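Local coordinates for protein putative metal-dependent hydrolase (PDB 6KNS) that is a metallo-beta-lactamase fold protein that binds two zinc ions and calcium, and is probably a metal-dependent hydrolase related to the short-form tRNase Z enzymes, at residues D40-K48 with H70-Q78. Sequence-based numbering, arbitrary orientation.
With ZN (zinc ion), chain G.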
ATOM      1  N   ASP A  40     -12.524  -0.165   4.478  1.00 18.90           N
ATOM      2  CA  ASP A  40     -11.239  -0.849   4.308  1.00 18.36           C
ATOM      3  C   ASP A  40     -10.272  -0.035   3.483  1.00 18.47           C
ATOM      4  O   ASP A  40     -10.686   0.804   2.654  1.00 18.61           O
ATOM      5  CB  ASP A  40     -11.386  -2.323   3.827  1.00 18.09           C
ATOM      6  CG  ASP A  40     -11.947  -3.230   4.930  1.00 19.01           C
ATOM      7  OD1 ASP A  40     -12.001  -2.786   6.098  1.00 19.74           O
ATOM      8  OD2 ASP A  40     -12.354  -4.364   4.666  1.00 18.21           O
ATOM      9  N   CYS A  41      -8.981  -0.301   3.700  1.00 17.79           N
ATOM     10  CA  CYS A  41      -7.930   0.565   3.204  1.00 17.74           C
ATOM     11  C   CYS A  41      -6.647  -0.254   2.950  1.00 16.99           C
ATOM     12  O   CYS A  41      -5.599  -0.053   3.565  1.00 16.81           O
ATOM     13  CB  CYS A  41      -7.686   1.676   4.246  1.00 18.29           C
ATOM     14  SG  CYS A  41      -6.624   3.016   3.662  1.00 20.60           S
ATOM     15  N   GLY A  42      -6.748  -1.178   2.016  1.00 16.55           N
ATOM     16  CA  GLY A  42      -5.700  -2.147   1.748  1.00 16.54           C
ATOM     17  C   GLY A  42      -4.624  -1.653   0.798  1.00 16.77           C
ATOM     18  O   GLY A  42      -4.420  -0.436   0.648  1.00 16.34           O
ATOM     19  N   SER A  43      -3.940  -2.603   0.155  1.00 16.78           N
ATOM     20  CA  SER A  43      -2.741  -2.301  -0.685  1.00 16.94           C
ATOM     21  C   SER A  43      -3.123  -1.545  -1.973  1.00 17.17           C
ATOM     22  O   SER A  43      -4.020  -1.966  -2.697  1.00 18.04           O
ATOM     23  CB  SER A  43      -2.022  -3.606  -1.041  1.00 16.60           C
ATOM     24  OG  SER A  43      -0.739  -3.384  -1.600  1.00 16.13           O
ATOM     25  N   ALA A  44      -2.435  -0.432  -2.244  1.00 16.78           N
ATOM     26  CA  ALA A  44      -2.684   0.409  -3.406  1.00 16.29           C
ATOM     27  C   ALA A  44      -4.068   1.078  -3.407  1.00 16.32           C
ATOM     28  O   ALA A  44      -4.462   1.690  -4.415  1.00 15.02           O
ATOM     29  CB  ALA A  44      -2.445  -0.361  -4.755  1.00 15.91           C
ATOM     30  N   VAL A  45      -4.776   1.038  -2.283  1.00 16.29           N
ATOM     31  CA  VAL A  45      -6.088   1.633  -2.220  1.00 16.36           C
ATOM     32  C   VAL A  45      -6.002   3.149  -2.207  1.00 18.19           C
ATOM     33  O   VAL A  45      -6.774   3.805  -2.910  1.00 17.55           O
ATOM     34  CB  VAL A  45      -6.898   1.072  -1.050  1.00 16.96           C
ATOM     35  CG1 VAL A  45      -8.115   1.989  -0.731  1.00 15.74           C
ATOM     36  CG2 VAL A  45      -7.300  -0.355  -1.429  1.00 13.27           C
ATOM     37  N   LEU A  46      -5.055   3.721  -1.470  1.00 18.71           N
ATOM     38  CA  LEU A  46      -4.934   5.184  -1.493  1.00 20.27           C
ATOM     39  C   LEU A  46      -4.612   5.713  -2.860  1.00 20.99           C
ATOM     40  O   LEU A  46      -5.229   6.703  -3.321  1.00 21.94           O
ATOM     41  CB  LEU A  46      -3.851   5.683  -0.547  1.00 21.43           C
ATOM     42  CG  LEU A  46      -4.160   5.979   0.896  1.00 23.55           C
ATOM     43  CD1 LEU A  46      -2.988   6.867   1.532  1.00 21.15           C
ATOM     44  CD2 LEU A  46      -5.535   6.656   1.017  1.00 23.04           C
ATOM     45  N   SER A  47      -3.649   5.073  -3.532  1.00 20.31           N
ATOM     46  CA  SER A  47      -3.295   5.467  -4.878  1.00 19.53           C
ATOM     47  C   SER A  47      -4.520   5.532  -5.808  1.00 20.55           C
ATOM     48  O   SER A  47      -4.712   6.501  -6.571  1.00 21.13           O
ATOM     49  CB  SER A  47      -2.276   4.505  -5.448  1.00 19.44           C
ATOM     50  OG  SER A  47      -1.854   4.877  -6.753  1.00 18.12           O
ATOM     51  N   LYS A  48      -5.340   4.507  -5.757  1.00 19.91           N
ATOM     52  CA  LYS A  48      -6.522   4.436  -6.610  1.00 20.33           C
ATOM     53  C   LYS A  48      -7.630   5.365  -6.108  1.00 19.98           C
ATOM     54  O   LYS A  48      -8.279   6.031  -6.912  1.00 20.50           O
ATOM     55  CB  LYS A  48      -7.006   2.992  -6.735  1.00 19.94           C
ATOM     56  CG  LYS A  48      -5.976   2.142  -7.482  1.00 22.84           C
ATOM     57  CD  LYS A  48      -6.594   1.012  -8.250  1.00 23.80           C
ATOM     58  CE  LYS A  48      -5.521   0.128  -8.915  1.00 23.86           C
ATOM     59  NZ  LYS A  48      -5.002   0.665 -10.181  1.00 19.31           N
ATOM     60  N   HIS A  70      -6.344  -5.341   4.260  1.00 16.49           N
ATOM     61  CA  HIS A  70      -7.417  -4.390   4.570  1.00 16.58           C
ATOM     62  C   HIS A  70      -6.957  -3.093   5.260  1.00 16.77           C
ATOM     63  O   HIS A  70      -7.766  -2.184   5.435  1.00 17.43           O
ATOM     64  CB  HIS A  70      -8.469  -5.096   5.439  1.00 16.92           C
ATOM     65  CG  HIS A  70      -9.108  -6.246   4.727  1.00 16.86           C
ATOM     66  ND1 HIS A  70     -10.399  -6.208   4.245  1.00 16.45           N
ATOM     67  CD2 HIS A  70      -8.583  -7.425   4.327  1.00 16.33           C
ATOM     68  CE1 HIS A  70     -10.640  -7.340   3.598  1.00 20.97           C
ATOM     69  NE2 HIS A  70      -9.556  -8.105   3.655  1.00 16.69           N
ATOM     70  N   ILE A  71      -5.694  -3.012   5.674  1.00 16.89           N
ATOM     71  CA  ILE A  71      -5.175  -1.836   6.405  1.00 16.52           C
ATOM     72  C   ILE A  71      -3.807  -1.329   5.947  1.00 17.84           C
ATOM     73  O   ILE A  71      -3.323  -0.302   6.484  1.00 17.72           O
ATOM     74  CB  ILE A  71      -5.046  -2.105   7.900  1.00 17.86           C
ATOM     75  CG1 ILE A  71      -3.889  -3.084   8.181  1.00 17.57           C
ATOM     76  CG2 ILE A  71      -6.378  -2.665   8.470  1.00 16.06           C
ATOM     77  CD1 ILE A  71      -3.648  -3.280   9.661  1.00 17.15           C
ATOM     78  N   ALA A  72      -3.214  -1.947   4.916  1.00 16.78           N
ATOM     79  CA  ALA A  72      -1.861  -1.583   4.520  1.00 16.77           C
ATOM     80  C   ALA A  72      -1.692  -0.103   4.257  1.00 16.06           C
ATOM     81  O   ALA A  72      -0.622   0.412   4.522  1.00 15.47           O
ATOM     82  CB  ALA A  72      -1.334  -2.432   3.287  1.00 14.98           C
ATOM     83  N   ASP A  73      -2.711   0.569   3.704  1.00 16.46           N
ATOM     84  CA  ASP A  73      -2.587   1.987   3.394  1.00 17.02           C
ATOM     85  C   ASP A  73      -2.997   2.978   4.515  1.00 16.91           C
ATOM     86  O   ASP A  73      -3.003   4.199   4.290  1.00 16.81           O
ATOM     87  CB  ASP A  73      -3.253   2.355   2.061  1.00 16.20           C
ATOM     88  CG  ASP A  73      -2.286   2.317   0.859  1.00 17.89           C
ATOM     89  OD1 ASP A  73      -1.026   2.229   1.034  1.00 15.75           O
ATOM     90  OD2 ASP A  73      -2.826   2.391  -0.291  1.00 14.36           O
ATOM     91  N   ILE A  74      -3.244   2.494   5.724  1.00 17.25           N
ATOM     92  CA  ILE A  74      -3.564   3.418   6.846  1.00 16.33           C
ATOM     93  C   ILE A  74      -2.400   4.360   7.217  1.00 17.37           C
ATOM     94  O   ILE A  74      -2.580   5.588   7.413  1.00 17.30           O
ATOM     95  CB  ILE A  74      -4.042   2.654   8.073  1.00 17.30           C
ATOM     96  CG1 ILE A  74      -5.408   2.004   7.765  1.00 17.82           C
ATOM     97  CG2 ILE A  74      -4.183   3.618   9.315  1.00 15.39           C
ATOM     98  CD1 ILE A  74      -6.491   3.063   7.680  1.00 17.99           C
ATOM     99  N   GLY A  75      -1.196   3.816   7.307  1.00 17.22           N
ATOM    100  CA  GLY A  75      -0.027   4.647   7.591  1.00 17.13           C
ATOM    101  C   GLY A  75       0.141   5.759   6.581  1.00 17.91           C
ATOM    102  O   GLY A  75       0.187   6.941   6.942  1.00 18.18           O
ATOM    103  N   PRO A  76       0.223   5.397   5.298  1.00 17.72           N
ATOM    104  CA  PRO A  76       0.297   6.426   4.280  1.00 17.75           C
ATOM    105  C   PRO A  76      -0.882   7.405   4.347  1.00 17.83           C
ATOM    106  O   PRO A  76      -0.705   8.585   4.084  1.00 17.24           O
ATOM    107  CB  PRO A  76       0.308   5.636   2.975  1.00 17.65           C
ATOM    108  CG  PRO A  76       0.888   4.292   3.353  1.00 17.42           C
ATOM    109  CD  PRO A  76       0.360   4.034   4.744  1.00 17.41           C
ATOM    110  N   LEU A  77      -2.061   6.949   4.763  1.00 17.49           N
ATOM    111  CA  LEU A  77      -3.197   7.880   4.907  1.00 16.86           C
ATOM    112  C   LEU A  77      -2.953   8.887   6.024  1.00 17.39           C
ATOM    113  O   LEU A  77      -3.300  10.064   5.897  1.00 16.23           O
ATOM    114  CB  LEU A  77      -4.508   7.145   5.115  1.00 16.35           C
ATOM    115  CG  LEU A  77      -5.731   8.015   5.332  1.00 17.64           C
ATOM    116  CD1 LEU A  77      -5.953   9.009   4.165  1.00 18.41           C
ATOM    117  CD2 LEU A  77      -6.920   7.100   5.551  1.00 20.10           C
ATOM    118  N   GLN A  78      -2.325   8.427   7.099  1.00 16.69           N
ATOM    119  CA  GLN A  78      -1.949   9.292   8.191  1.00 17.49           C
ATOM    120  C   GLN A  78      -0.925  10.311   7.756  1.00 18.59           C
ATOM    121  O   GLN A  78      -1.045  11.500   8.093  1.00 18.68           O
ATOM    122  CB  GLN A  78      -1.480   8.471   9.412  1.00 18.11           C
ATOM    123  CG  GLN A  78      -2.630   7.613  10.001  1.00 15.90           C
ATOM    124  CD  GLN A  78      -2.129   6.562  10.972  1.00 19.09           C
ATOM    125  OE1 GLN A  78      -0.997   6.106  10.863  1.00 17.96           O
ATOM    126  NE2 GLN A  78      -2.965   6.197  11.951  1.00 17.87           N
TER
HETATM  127 ZN    ZN G 303      -8.915 -10.166   3.378  1.00 29.88          ZN
HETATM  128  O   HOH W   1      -0.123   0.114  -0.594  0.50 14.22           O
HETATM  129  O   HOH W   2      -1.854   3.268  -2.348  1.00 19.34           O
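Asp40 OD2 takes two hydrogen bonds, from His70 ND1 at 2.7 Å and from the hydroxyl of Tyr158. The bond from His70 is nearly straight and lies in the imidazole plane. The carboxylate and ring planes are 90° apart, and the N-H comes to OD2 from above the carboxylate, 61° out of its plane. Ser64 N holds OD1 and so steadies the carboxylate. Both ring nitrogens are gripped, ND1 by Asp40 and NE2 by zinc (2.2 Å), which limits rotation. Asp69, Asp161 and His217 complete this zinc site, so Asp40 is a second-shell residue of the dinuclear centre.

Cys41 N donates to His70 O (2.8 Å), and Asp73 N donates to Cys41 O (3.0 Å). Cys41 CB meets Ile74 CD1 at 3.9 Å. With chi1 near -169°, SG stands opposite the backbone N and rests on Asp73 CB. Asp73 then reaches the first turn of helix 45-49. Its OD2 accepts Leu46 N at 2.9 Å on the anti side. A carboxylate there probably suits the helix dipole. A water links Asp73 OD1 to Ala44 N, and OD1 also bonds Ser43 OG of the second subunit.

At the far end, Leu46 CD1 lies 3.8 Å from Pro76 CB and also touches Leu77 CB. The contact joins the loop after strand 35-39 and helix 45-49 to the start of helix 74-86, with Val45 packed on strand 7-13.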